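PDB 4QO6: adenylate cyclase-like protein from Chlamydia trachomatis, which is a structural protein of the inner-membrane ring of the type III secretion system, this chain being its periplasmic region with PD1, PD2 and BON domains. Local coordinates for residues H13-V18 against D56-V61; L36-H41 against K62-N67; K108-A113 against E137-K142; F160-A165 against G191-K196. All coordinates share one frame; numbering follows the deposited sequence. Where two conformers were deposited one is given.

How the contacts relate
The chain is extended, and the four contacts fall into two groups on opposite sides of its centre. Contacts 1 and 2 belong to the PD1 end. Their centres lie 12 Å apart and they share a core: Ile15 CD1 meets Leu36 CD1 at 4.1 Å. Contacts 3 and 4 have centres 13 Å apart. Contact 3 joins PD2 to the BON domain, and contact 4 is inside the BON domain. Glu137 OE2 and Asn162 N, 2.7 Å apart, link these two contacts. Contacts 2 and 3 remain about 22 Å apart at their nearest atoms. An isopropanol molecule, probably from crystallisation, lies close to the side chain of Ile39 in contact 2.

Contact 1: H13-V18 against D56-V61; sequences HDIEHV and DALSFV
Leu58 O accepts a hydrogen bond from Val61 N at 3.2 Å. It closes a type I beta turn, and the side chains of Leu58 and Phe60 from this turn rest on helix 10-19. The elements run helix, strands, helix, strand, consistent with the BON clan to which PD1 belongs. The turn joins helix 45-56 to strand 63-70. Contact across the two segments is by side-chain packing. Phe60 has its CG between the backbone N and the carbonyl carbon (chi1 54°), which sends the ring toward the helix with its rim leading. Asp14 CB and Ile15 CG1 both reach that rim in the plane of the ring. Ile15 CG1 is 3.8 Å from Phe60 CE1. Leu58 CB lies over one ring face, offset toward the rim. Leu58 CD1 touches Ile15 CG1 at 4.2 Å and Val18 CG2 at 4.4 Å. Beyond the turn, Ile15 also packs on Phe27, Phe29 and Leu36, and Val18 on Lys54 and Val55. Helix 10-19 thus packs on both the turn and the sheet. The Asp14 carboxylate plane is turned 29° from that of the Phe60 ring, and Asp14 OD2 is 3.7 Å from Phe60 CE2 at the ring edge.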
loop_
_atom_site.group_PDB
_atom_site.type_symbol
_atom_site.label_atom_id
_atom_site.label_comp_id
_atom_site.label_asym_id
_atom_site.label_seq_id
_atom_site.Cartn_x
_atom_site.Cartn_y
_atom_site.Cartn_z
ATOM N N HIS A 13 37.315 0.987 11.767
ATOM C CA HIS A 13 37.098 0.041 10.698
ATOM C C HIS A 13 36.420 -1.255 11.183
ATOM O O HIS A 13 35.546 -1.785 10.494
ATOM C CB HIS A 13 38.416 -0.216 9.940
ATOM C CG HIS A 13 38.774 0.881 8.987
ATOM N ND1 HIS A 13 39.585 1.940 9.334
ATOM C CD2 HIS A 13 38.405 1.099 7.701
ATOM C CE1 HIS A 13 39.704 2.761 8.305
ATOM N NE2 HIS A 13 39.002 2.271 7.299
ATOM N N ASP A 14 36.802 -1.752 12.354
ATOM C CA ASP A 14 36.166 -2.930 12.932
ATOM C C ASP A 14 34.657 -2.703 13.283
ATOM O O ASP A 14 33.815 -3.528 12.967
ATOM C CB ASP A 14 36.933 -3.384 14.231
ATOM C CG ASP A 14 38.315 -4.072 13.950
ATOM O OD1 ASP A 14 38.790 -4.099 12.784
ATOM O OD2 ASP A 14 38.909 -4.599 14.914
ATOM N N ILE A 15 34.320 -1.618 13.982
ATOM C CA ILE A 15 32.905 -1.272 14.201
ATOM C C ILE A 15 32.122 -1.105 12.874
ATOM O O ILE A 15 31.067 -1.714 12.693
ATOM C CB ILE A 15 32.740 0.020 15.049
ATOM C CG1 ILE A 15 33.426 -0.125 16.417
ATOM C CG2 ILE A 15 31.253 0.311 15.287
ATOM C CD1 ILE A 15 33.675 1.220 17.069
ATOM N N GLU A 16 32.667 -0.351 11.939
ATOM C CA GLU A 16 32.021 -0.207 10.613
ATOM C C GLU A 16 31.752 -1.514 9.889
ATOM O O GLU A 16 30.728 -1.638 9.201
ATOM C CB GLU A 16 32.838 0.688 9.675
ATOM C CG GLU A 16 32.775 2.152 10.045
ATOM C CD GLU A 16 33.723 3.029 9.235
ATOM O OE1 GLU A 16 34.384 2.551 8.266
ATOM O OE2 GLU A 16 33.816 4.213 9.604
ATOM N N HIS A 17 32.670 -2.478 10.013
ATOM C CA HIS A 17 32.516 -3.754 9.287
ATOM C C HIS A 17 31.221 -4.426 9.779
ATOM O O HIS A 17 30.463 -5.063 9.043
ATOM C CB HIS A 17 33.737 -4.650 9.532
ATOM C CG HIS A 17 33.579 -6.046 9.015
ATOM N ND1 HIS A 17 33.669 -6.355 7.673
ATOM C CD2 HIS A 17 33.379 -7.221 9.665
ATOM C CE1 HIS A 17 33.488 -7.655 7.512
ATOM N NE2 HIS A 17 33.325 -8.207 8.706
ATOM N N VAL A 18 30.972 -4.259 11.057
ATOM C CA VAL A 18 29.758 -4.766 11.646
ATOM C C VAL A 18 28.600 -3.869 11.203
ATOM O O VAL A 18 27.704 -4.313 10.494
ATOM C CB VAL A 18 29.875 -4.852 13.156
ATOM C CG1 VAL A 18 28.633 -5.495 13.733
ATOM C CG2 VAL A 18 31.059 -5.702 13.587
ATOM N N ASP A 56 29.329 -6.826 20.459
ATOM C CA ASP A 56 29.826 -7.269 21.740
ATOM C C ASP A 56 31.120 -8.081 21.606
ATOM O O ASP A 56 32.045 -7.856 22.378
ATOM C CB ASP A 56 28.769 -8.083 22.482
ATOM C CG ASP A 56 28.984 -8.060 23.979
ATOM O OD1 ASP A 56 29.144 -6.925 24.511
ATOM O OD2 ASP A 56 28.995 -9.155 24.599
ATOM N N ALA A 57 31.162 -9.010 20.635
ATOM C CA ALA A 57 32.373 -9.792 20.285
ATOM C C ALA A 57 33.634 -8.960 20.047
ATOM O O ALA A 57 34.733 -9.519 20.046
ATOM C CB ALA A 57 32.138 -10.614 19.018
ATOM N N LEU A 58 33.488 -7.673 19.735
ATOM C CA LEU A 58 34.643 -6.851 19.486
ATOM C C LEU A 58 35.326 -6.706 20.837
ATOM O O LEU A 58 34.683 -6.358 21.821
ATOM C CB LEU A 58 34.254 -5.514 18.889
ATOM C CG LEU A 58 33.527 -5.581 17.571
ATOM C CD1 LEU A 58 32.926 -4.233 17.242
ATOM C CD2 LEU A 58 34.473 -6.014 16.459
ATOM N N SER A 59 36.596 -7.079 20.920
ATOM C CA SER A 59 37.252 -7.165 22.262
ATOM C C SER A 59 37.399 -5.814 22.948
ATOM O O SER A 59 37.407 -5.750 24.164
ATOM C CB SER A 59 38.628 -7.839 22.171
ATOM O OG SER A 59 39.394 -7.269 21.116
ATOM N N PHE A 60 37.476 -4.730 22.165
ATOM C CA PHE A 60 37.596 -3.354 22.726
ATOM C C PHE A 60 36.263 -2.709 23.200
ATOM O O PHE A 60 36.250 -1.610 23.765
ATOM C CB PHE A 60 38.312 -2.442 21.716
ATOM C CG PHE A 60 37.682 -2.425 20.346
ATOM C CD1 PHE A 60 36.616 -1.599 20.074
ATOM C CD2 PHE A 60 38.166 -3.224 19.336
ATOM C CE1 PHE A 60 36.040 -1.574 18.825
ATOM C CE2 PHE A 60 37.578 -3.232 18.084
ATOM C CZ PHE A 60 36.525 -2.395 17.819
ATOM N N VAL A 61 35.148 -3.401 22.973
ATOM C CA VAL A 61 33.829 -2.916 23.353
ATOM C C VAL A 61 33.468 -3.623 24.647
ATOM O O VAL A 61 33.335 -4.870 24.678
ATOM C CB VAL A 61 32.770 -3.166 22.250
ATOM C CG1 VAL A 61 31.371 -2.899 22.777
ATOM C CG2 VAL A 61 33.054 -2.269 21.036
#

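Contact 2: L36-H41 against K62-N67; sequences LFLIGH and KSVDDN
Asn67, Leu36 and Leu38 bury the most surface where strands 35-39 and 63-70 of PD1 run side by side. The strands are parallel; the axes of segments 36-39 and 63-67 approach to 4.6 Å and diverge by 17°. Leu36 uses both backbone polar atoms. Its N gives a nearly straight bond to Ser63 O at 2.7 Å, and its O takes one from Asp65 N. Leu38 does the same one step on, between Asp65 O and Asn67 N. The bond from Asn67 N to Leu38 O is 2.7 Å long but more bent, at 148°. The leucine side chains share one face of the sheet. There Leu38 CD1 meets Val64 CG1 at 4.0 Å, and Leu36 packs on Phe27, Phe29 and Val55. Asp66 is on this face too, paired with Lys48 in a salt bridge. On the other face Phe37 and Asp65 lie side by side; Phe37 CD2 is 3.7 Å from Asp65 CG. The Asn67 and Phe37 side chains run at about a right angle to each other, with amide and ring planes 38° apart. The chemistry implies a two-sided join: the backbone ladder fixes the register, one face feeds the hydrophobic core, and the other mixes Phe37 and Ile39 with the polar Asp65 and Asn67.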
loop_
_atom_site.group_PDB
_atom_site.type_symbol
_atom_site.label_atom_id
_atom_site.label_comp_id
_atom_site.label_asym_id
_atom_site.label_seq_id
_atom_site.Cartn_x
_atom_site.Cartn_y
_atom_site.Cartn_z
ATOM N N LEU A 36 30.021 1.451 23.605
ATOM C CA LEU A 36 29.425 1.702 22.284
ATOM C C LEU A 36 27.971 2.101 22.454
ATOM O O LEU A 36 27.183 1.395 23.076
ATOM C CB LEU A 36 29.527 0.460 21.407
ATOM C CG LEU A 36 29.157 0.552 19.925
ATOM C CD1 LEU A 36 30.109 1.363 19.100
ATOM C CD2 LEU A 36 29.074 -0.830 19.315
ATOM N N PHE A 37 27.607 3.231 21.889
ATOM C CA PHE A 37 26.218 3.630 21.839
ATOM C C PHE A 37 25.700 3.416 20.418
ATOM O O PHE A 37 26.241 3.975 19.489
ATOM C CB PHE A 37 26.156 5.099 22.235
ATOM C CG PHE A 37 24.810 5.744 22.073
ATOM C CD1 PHE A 37 24.485 6.379 20.923
ATOM C CD2 PHE A 37 23.941 5.815 23.116
ATOM C CE1 PHE A 37 23.269 7.036 20.775
ATOM C CE2 PHE A 37 22.723 6.483 22.998
ATOM C CZ PHE A 37 22.381 7.084 21.810
ATOM N N LEU A 38 24.665 2.602 20.253
ATOM C CA LEU A 38 24.049 2.337 18.963
ATOM C C LEU A 38 22.648 2.958 18.843
ATOM O O LEU A 38 21.816 2.789 19.763
ATOM C CB LEU A 38 23.825 0.848 18.837
ATOM C CG LEU A 38 25.064 -0.037 18.752
ATOM C CD1 LEU A 38 24.675 -1.505 18.626
ATOM C CD2 LEU A 38 25.892 0.423 17.551
ATOM N N ILE A 39 22.373 3.540 17.677
ATOM C CA ILE A 39 21.041 4.023 17.326
ATOM C C ILE A 39 20.661 3.650 15.897
ATOM O O ILE A 39 21.539 3.308 15.093
ATOM C CB ILE A 39 20.941 5.562 17.604
ATOM C CG1 ILE A 39 19.483 6.021 17.678
ATOM C CG2 ILE A 39 21.645 6.422 16.576
ATOM C CD1 ILE A 39 19.342 7.414 18.278
ATOM N N GLY A 40 19.360 3.671 15.593
ATOM C CA GLY A 40 18.795 3.491 14.215
ATOM C C GLY A 40 17.752 2.366 14.185
ATOM O O GLY A 40 17.122 2.157 15.197
ATOM N N HIS A 41 17.554 1.672 13.040
ATOM C CA HIS A 41 16.517 0.660 12.794
ATOM C C HIS A 41 17.123 -0.653 12.254
ATOM O O HIS A 41 18.057 -0.613 11.399
ATOM C CB HIS A 41 15.562 1.157 11.697
ATOM C CG HIS A 41 14.853 2.432 12.046
ATOM N ND1 HIS A 41 13.566 2.469 12.530
ATOM C CD2 HIS A 41 15.280 3.713 12.020
ATOM C CE1 HIS A 41 13.227 3.720 12.778
ATOM N NE2 HIS A 41 14.253 4.494 12.464
ATOM N N LYS A 62 33.348 -2.812 25.696
ATOM C CA LYS A 62 33.084 -3.270 27.045
ATOM C C LYS A 62 31.634 -3.202 27.341
ATOM O O LYS A 62 31.125 -4.100 28.041
ATOM C CB LYS A 62 33.813 -2.416 28.061
ATOM C CG LYS A 62 35.318 -2.351 27.851
ATOM C CD LYS A 62 35.937 -3.743 27.888
ATOM C CE LYS A 62 37.363 -3.741 27.348
ATOM N NZ LYS A 62 37.665 -5.096 26.820
ATOM N N SER A 63 30.953 -2.160 26.848
ATOM C CA SER A 63 29.498 -2.144 26.965
ATOM C C SER A 63 28.796 -1.565 25.736
ATOM O O SER A 63 29.400 -0.838 24.938
ATOM C CB SER A 63 29.083 -1.364 28.207
ATOM O OG SER A 63 29.295 0.007 28.006
ATOM N N VAL A 64 27.531 -1.937 25.601
ATOM C CA VAL A 64 26.690 -1.500 24.506
ATOM C C VAL A 64 25.431 -0.770 25.049
ATOM O O VAL A 64 24.721 -1.311 25.868
ATOM C CB VAL A 64 26.305 -2.685 23.637
ATOM C CG1 VAL A 64 25.398 -2.221 22.505
ATOM C CG2 VAL A 64 27.585 -3.365 23.060
ATOM N N ASP A 65 25.229 0.475 24.638
ATOM C CA ASP A 65 24.029 1.193 24.940
ATOM C C ASP A 65 23.131 1.114 23.673
ATOM O O ASP A 65 23.323 1.802 22.673
ATOM C CB ASP A 65 24.355 2.649 25.361
ATOM C CG ASP A 65 23.102 3.419 25.830
ATOM O OD1 ASP A 65 22.047 3.341 25.178
ATOM O OD2 ASP A 65 23.137 4.082 26.871
ATOM N N ASP A 66 22.109 0.289 23.753
ATOM C CA ASP A 66 21.341 -0.129 22.571
ATOM C C ASP A 66 20.062 0.661 22.413
ATOM O O ASP A 66 19.123 0.455 23.187
ATOM C CB ASP A 66 21.005 -1.626 22.697
ATOM C CG ASP A 66 19.894 -2.050 21.764
ATOM O OD1 ASP A 66 19.660 -1.361 20.779
ATOM O OD2 ASP A 66 19.222 -3.073 22.033
ATOM N N ASN A 67 20.017 1.544 21.421
ATOM C CA ASN A 67 18.814 2.342 21.126
ATOM C C ASN A 67 18.288 2.088 19.697
ATOM O O ASN A 67 17.842 2.978 18.953
ATOM C CB ASN A 67 19.155 3.787 21.339
ATOM C CG ASN A 67 19.611 4.056 22.752
ATOM O OD1 ASN A 67 18.786 4.354 23.621
ATOM N ND2 ASN A 67 20.908 3.993 22.997
#

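Contact 3: K108-A113 against E137-K142; sequences KTEEQA and ESQVMK
Lys108 and Ser138 make the backbone link of this contact between PD2 and the BON domain. Lys108 O accepts from Ser138 N, in the first turn of helix 137-150, at 3.0 Å. Glu137 is also bonded through its backbone to Leu107. The end of strand 100-107 and the following residues are thus tied to the start of the BON helix. A second bond joins side chains. Gln139 NE2 donates to Glu110 OE2 at 3.1 Å, with an angle of 163° at the hydrogen. The carboxylate is met on its anti side, and the bond lies in the amide plane of Gln139. The two flat groups are nearly coplanar, 24° apart. Glu110 is bent at chi2 (115°), and Gln139 is extended beyond CG to meet it. Charge makes a weaker link. Lys108 NZ and Glu137 OE1 form a long salt bridge of 3.9 Å, while Glu137 OE2 is bonded to Asn162 N. The lysine runs obliquely past the glutamate, so its aliphatic CD comes closer, 3.4 Å from OE1. On the PD2 side, Thr109 is the N-cap of helix 110-123, its OG1 accepting a weak capping bond from Gln112 N. Separately, Gln112 OE1 accepts from Lys108 N at 3.0 Å.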
loop_
_atom_site.group_PDB
_atom_site.type_symbol
_atom_site.label_atom_id
_atom_site.label_comp_id
_atom_site.label_asym_id
_atom_site.label_seq_id
_atom_site.Cartn_x
_atom_site.Cartn_y
_atom_site.Cartn_z
ATOM N N LYS A 108 -12.740 5.140 1.612
ATOM C CA LYS A 108 -13.894 5.415 0.777
ATOM C C LYS A 108 -13.734 6.782 0.189
ATOM O O LYS A 108 -13.870 6.916 -0.999
ATOM C CB LYS A 108 -15.189 5.324 1.585
ATOM C CG LYS A 108 -16.461 5.451 0.767
ATOM C CD LYS A 108 -17.013 4.094 0.346
ATOM C CE LYS A 108 -18.111 4.240 -0.710
ATOM N NZ LYS A 108 -18.378 2.961 -1.436
ATOM N N THR A 109 -13.401 7.777 1.019
ATOM C CA THR A 109 -13.350 9.186 0.606
ATOM C C THR A 109 -12.123 9.943 1.100
ATOM O O THR A 109 -11.430 9.461 1.991
ATOM C CB THR A 109 -14.571 9.946 1.187
ATOM O OG1 THR A 109 -14.626 9.750 2.613
ATOM C CG2 THR A 109 -15.860 9.458 0.537
ATOM N N GLU A 110 -11.896 11.148 0.568
ATOM C CA GLU A 110 -10.822 12.054 1.054
ATOM C C GLU A 110 -10.963 12.461 2.527
ATOM O O GLU A 110 -9.976 12.857 3.167
ATOM C CB GLU A 110 -10.732 13.360 0.233
ATOM C CG GLU A 110 -10.144 13.230 -1.158
ATOM C CD GLU A 110 -11.139 13.549 -2.281
ATOM O OE1 GLU A 110 -12.075 14.375 -2.086
ATOM O OE2 GLU A 110 -10.976 12.985 -3.388
ATOM N N GLU A 111 -12.197 12.417 3.036
ATOM C CA GLU A 111 -12.478 12.779 4.423
ATOM C C GLU A 111 -11.947 11.688 5.371
ATOM O O GLU A 111 -11.326 11.985 6.389
ATOM C CB GLU A 111 -13.974 13.009 4.629
ATOM C CG GLU A 111 -14.523 14.255 3.912
ATOM C CD GLU A 111 -15.115 13.981 2.516
ATOM O OE1 GLU A 111 -16.160 13.298 2.425
ATOM O OE2 GLU A 111 -14.553 14.460 1.501
ATOM N N GLN A 112 -12.192 10.431 5.022
ATOM C CA GLN A 112 -11.570 9.307 5.712
ATOM C C GLN A 112 -10.036 9.311 5.608
ATOM O O GLN A 112 -9.347 8.935 6.565
ATOM C CB GLN A 112 -12.074 8.005 5.165
ATOM C CG GLN A 112 -13.528 7.730 5.421
ATOM C CD GLN A 112 -13.777 6.246 5.336
ATOM O OE1 GLN A 112 -13.946 5.703 4.251
ATOM N NE2 GLN A 112 -13.752 5.565 6.489
ATOM N N ALA A 113 -9.518 9.739 4.470
ATOM C CA ALA A 113 -8.071 9.954 4.337
ATOM C C ALA A 113 -7.533 10.983 5.318
ATOM O O ALA A 113 -6.463 10.790 5.889
ATOM C CB ALA A 113 -7.688 10.337 2.911
ATOM N N GLU A 137 -11.169 5.495 -2.761
ATOM C CA GLU A 137 -12.183 4.986 -3.701
ATOM C C GLU A 137 -12.882 6.068 -4.538
ATOM O O GLU A 137 -12.967 5.941 -5.744
ATOM C CB GLU A 137 -13.201 4.084 -2.990
ATOM C CG GLU A 137 -12.644 2.689 -2.700
ATOM C CD GLU A 137 -13.432 1.901 -1.652
ATOM O OE1 GLU A 137 -14.481 2.393 -1.153
ATOM O OE2 GLU A 137 -13.003 0.757 -1.349
ATOM N N SER A 138 -13.311 7.157 -3.913
ATOM C CA SER A 138 -13.878 8.279 -4.648
ATOM C C SER A 138 -12.937 8.770 -5.764
ATOM O O SER A 138 -13.401 9.155 -6.819
ATOM C CB SER A 138 -14.259 9.437 -3.711
ATOM O OG SER A 138 -13.118 10.140 -3.248
ATOM N N GLN A 139 -11.625 8.729 -5.562
ATOM C CA GLN A 139 -10.691 9.153 -6.621
ATOM C C GLN A 139 -10.590 8.171 -7.787
ATOM O O GLN A 139 -10.480 8.573 -8.953
ATOM C CB GLN A 139 -9.296 9.451 -6.052
ATOM C CG GLN A 139 -9.272 10.755 -5.276
ATOM C CD GLN A 139 -8.026 10.947 -4.399
ATOM O OE1 GLN A 139 -6.995 10.275 -4.575
ATOM N NE2 GLN A 139 -8.127 11.876 -3.434
ATOM N N VAL A 140 -10.622 6.887 -7.486
ATOM C CA VAL A 140 -10.459 5.867 -8.518
ATOM C C VAL A 140 -11.687 5.852 -9.405
ATOM O O VAL A 140 -11.592 5.554 -10.583
ATOM C CB VAL A 140 -10.310 4.476 -7.921
ATOM C CG1 VAL A 140 -10.173 3.429 -9.026
ATOM C CG2 VAL A 140 -9.076 4.444 -7.024
ATOM N N MET A 141 -12.819 6.216 -8.820
ATOM C CA MET A 141 -14.072 6.184 -9.511
ATOM C C MET A 141 -14.160 7.344 -10.528
ATOM O O MET A 141 -14.588 7.111 -11.634
ATOM C CB MET A 141 -15.244 6.214 -8.504
ATOM C CG MET A 141 -16.330 5.200 -8.834
ATOM S SD MET A 141 -17.844 5.495 -7.920
ATOM C CE MET A 141 -17.566 4.613 -6.370
ATOM N N LYS A 142 -13.789 8.574 -10.145
ATOM C CA LYS A 142 -13.521 9.692 -11.136
ATOM C C LYS A 142 -12.556 9.232 -12.269
ATOM O O LYS A 142 -12.776 9.444 -13.453
ATOM C CB LYS A 142 -12.993 10.955 -10.412
ATOM C CG LYS A 142 -12.089 11.925 -11.216
ATOM C CD LYS A 142 -12.846 12.966 -12.069
ATOM C CE LYS A 142 -11.977 14.141 -12.567
ATOM N NZ LYS A 142 -11.357 13.936 -13.909
#

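Contact 4: F160-A165 against G191-K196; sequences FTNGEA and GIRAVK
Gly163 O is gripped by two backbone donors, Arg193 N at 2.7 Å and Ala194 N at 3.0 Å. This is where strand 194-202 starts beside strand 164-172, the two parallel strands of a beta-alpha-beta unit in the BON domain. The Arg193 bond comes in the carbonyl plane on a lone pair, and the Ala194 donor is tilted out of it by 20°. The ladder continues with Ala165 N to Ala194 O, then Lys196 N to Ala165 O at 2.6 Å. Ala165 CB and Val195 CG2 meet at 4.1 Å on one face of the sheet. The Phe160 ring adds an apolar contact, with CE1 3.7 Å from Ile192 CG1. Its CG is anti to the backbone N (chi1 -177°), and the ring edge reaches the loop before the strand. Gly191 O lies at that edge, in the ring plane, 3.4 Å from CZ. The next shell positions these groups. A type I' turn from Thr161 to Glu164 presents the Gly163 carbonyl; the positive phi of Gly163 suits glycine. Tyr106 of PD2 donates from its OH to Gly191 O, and its side chain packs on Phe160 and Arg193. Helix 137-150 backs Phe160 through Val140 and Ile192 through Leu144. On the sheet's other face Glu164 and Lys196 cross: Glu164 OE2 is 3.3 Å from Lys196 CE, while Lys196 NZ remains beyond salt-bridge range at 4.2 Å from Glu164 OE2.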
loop_
_atom_site.group_PDB
_atom_site.type_symbol
_atom_site.label_atom_id
_atom_site.label_comp_id
_atom_site.label_asym_id
_atom_site.label_seq_id
_atom_site.Cartn_x
_atom_site.Cartn_y
_atom_site.Cartn_z
ATOM N N PHE A 160 -16.958 1.383 -7.373
ATOM C CA PHE A 160 -15.628 0.897 -6.983
ATOM C C PHE A 160 -15.472 0.764 -5.471
ATOM O O PHE A 160 -15.614 1.751 -4.739
ATOM C CB PHE A 160 -14.536 1.806 -7.492
ATOM C CG PHE A 160 -13.177 1.303 -7.174
ATOM C CD1 PHE A 160 -12.640 0.244 -7.898
ATOM C CD2 PHE A 160 -12.439 1.854 -6.120
ATOM C CE1 PHE A 160 -11.406 -0.254 -7.585
ATOM C CE2 PHE A 160 -11.182 1.359 -5.823
ATOM C CZ PHE A 160 -10.668 0.304 -6.566
ATOM N N THR A 161 -15.235 -0.452 -5.005
ATOM C CA THR A 161 -14.934 -0.681 -3.586
ATOM C C THR A 161 -13.945 -1.839 -3.450
ATOM O O THR A 161 -14.123 -2.870 -4.078
ATOM C CB THR A 161 -16.170 -1.001 -2.695
ATOM O OG1 THR A 161 -16.464 -2.382 -2.773
ATOM C CG2 THR A 161 -17.431 -0.227 -3.096
ATOM N N ASN A 162 -12.887 -1.601 -2.667
ATOM C CA ASN A 162 -11.958 -2.597 -2.232
ATOM C C ASN A 162 -11.252 -3.289 -3.370
ATOM O O ASN A 162 -11.041 -4.503 -3.310
ATOM C CB ASN A 162 -12.623 -3.613 -1.320
ATOM C CG ASN A 162 -11.636 -4.219 -0.328
ATOM O OD1 ASN A 162 -10.942 -3.495 0.415
ATOM N ND2 ASN A 162 -11.530 -5.542 -0.334
ATOM N N GLY A 163 -10.862 -2.510 -4.392
ATOM C CA GLY A 163 -10.081 -3.017 -5.540
ATOM C C GLY A 163 -10.975 -3.589 -6.633
ATOM O O GLY A 163 -10.475 -4.059 -7.682
ATOM N N GLU A 164 -12.289 -3.570 -6.372
ATOM C CA GLU A 164 -13.278 -4.138 -7.304
ATOM C C GLU A 164 -14.169 -3.081 -7.994
ATOM O O GLU A 164 -14.912 -2.302 -7.346
ATOM C CB GLU A 164 -14.138 -5.188 -6.584
ATOM C CG GLU A 164 -14.934 -6.039 -7.553
ATOM C CD GLU A 164 -15.839 -7.038 -6.871
ATOM O OE1 GLU A 164 -16.962 -6.667 -6.408
ATOM O OE2 GLU A 164 -15.408 -8.198 -6.821
ATOM N N ALA A 165 -13.988 -3.001 -9.303
ATOM C CA ALA A 165 -14.815 -2.178 -10.190
ATOM C C ALA A 165 -16.041 -2.948 -10.754
ATOM O O ALA A 165 -15.855 -3.967 -11.429
ATOM C CB ALA A 165 -13.961 -1.718 -11.359
ATOM N N GLY A 191 -5.355 1.288 -8.135
ATOM C CA GLY A 191 -5.547 0.133 -7.257
ATOM C C GLY A 191 -6.720 -0.760 -7.637
ATOM O O GLY A 191 -7.533 -1.093 -6.785
ATOM N N ILE A 192 -6.781 -1.164 -8.911
ATOM C CA ILE A 192 -7.843 -2.019 -9.413
ATOM C C ILE A 192 -7.379 -3.446 -9.511
ATOM O O ILE A 192 -6.466 -3.737 -10.288
ATOM C CB ILE A 192 -8.336 -1.524 -10.784
ATOM C CG1 ILE A 192 -9.153 -0.244 -10.573
ATOM C CG2 ILE A 192 -9.193 -2.574 -11.458
ATOM C CD1 ILE A 192 -9.535 0.429 -11.854
ATOM N N ARG A 193 -8.027 -4.322 -8.736
ATOM C CA ARG A 193 -7.769 -5.770 -8.742
ATOM C C ARG A 193 -8.734 -6.569 -9.623
ATOM O O ARG A 193 -8.358 -7.595 -10.188
ATOM C CB ARG A 193 -7.872 -6.339 -7.324
ATOM C CG ARG A 193 -6.769 -5.924 -6.368
ATOM C CD ARG A 193 -7.225 -6.164 -4.938
ATOM N NE ARG A 193 -6.175 -5.922 -3.953
ATOM C CZ ARG A 193 -6.327 -6.044 -2.629
ATOM N NH1 ARG A 193 -7.497 -6.405 -2.094
ATOM N NH2 ARG A 193 -5.298 -5.792 -1.827
ATOM N N ALA A 194 -9.981 -6.142 -9.713
ATOM C CA ALA A 194 -10.969 -6.847 -10.542
ATOM C C ALA A 194 -12.002 -5.904 -11.138
ATOM O O ALA A 194 -12.465 -4.939 -10.445
ATOM C CB ALA A 194 -11.695 -7.891 -9.701
ATOM N N VAL A 195 -12.395 -6.201 -12.385
ATOM C CA VAL A 195 -13.583 -5.546 -12.999
ATOM C C VAL A 195 -14.713 -6.544 -13.168
ATOM O O VAL A 195 -14.524 -7.561 -13.793
ATOM C CB VAL A 195 -13.271 -4.947 -14.373
ATOM C CG1 VAL A 195 -14.520 -4.282 -14.960
ATOM C CG2 VAL A 195 -12.120 -3.943 -14.251
ATOM N N LYS A 196 -15.859 -6.287 -12.560
ATOM C CA LYS A 196 -17.046 -7.112 -12.757
ATOM C C LYS A 196 -17.942 -6.419 -13.788
ATOM O O LYS A 196 -18.534 -5.384 -13.484
ATOM C CB LYS A 196 -17.859 -7.271 -11.463
ATOM C CG LYS A 196 -17.192 -7.994 -10.288
ATOM C CD LYS A 196 -17.289 -9.508 -10.395
ATOM C CE LYS A 196 -16.609 -10.200 -9.204
ATOM N NZ LYS A 196 -15.680 -11.300 -9.623
#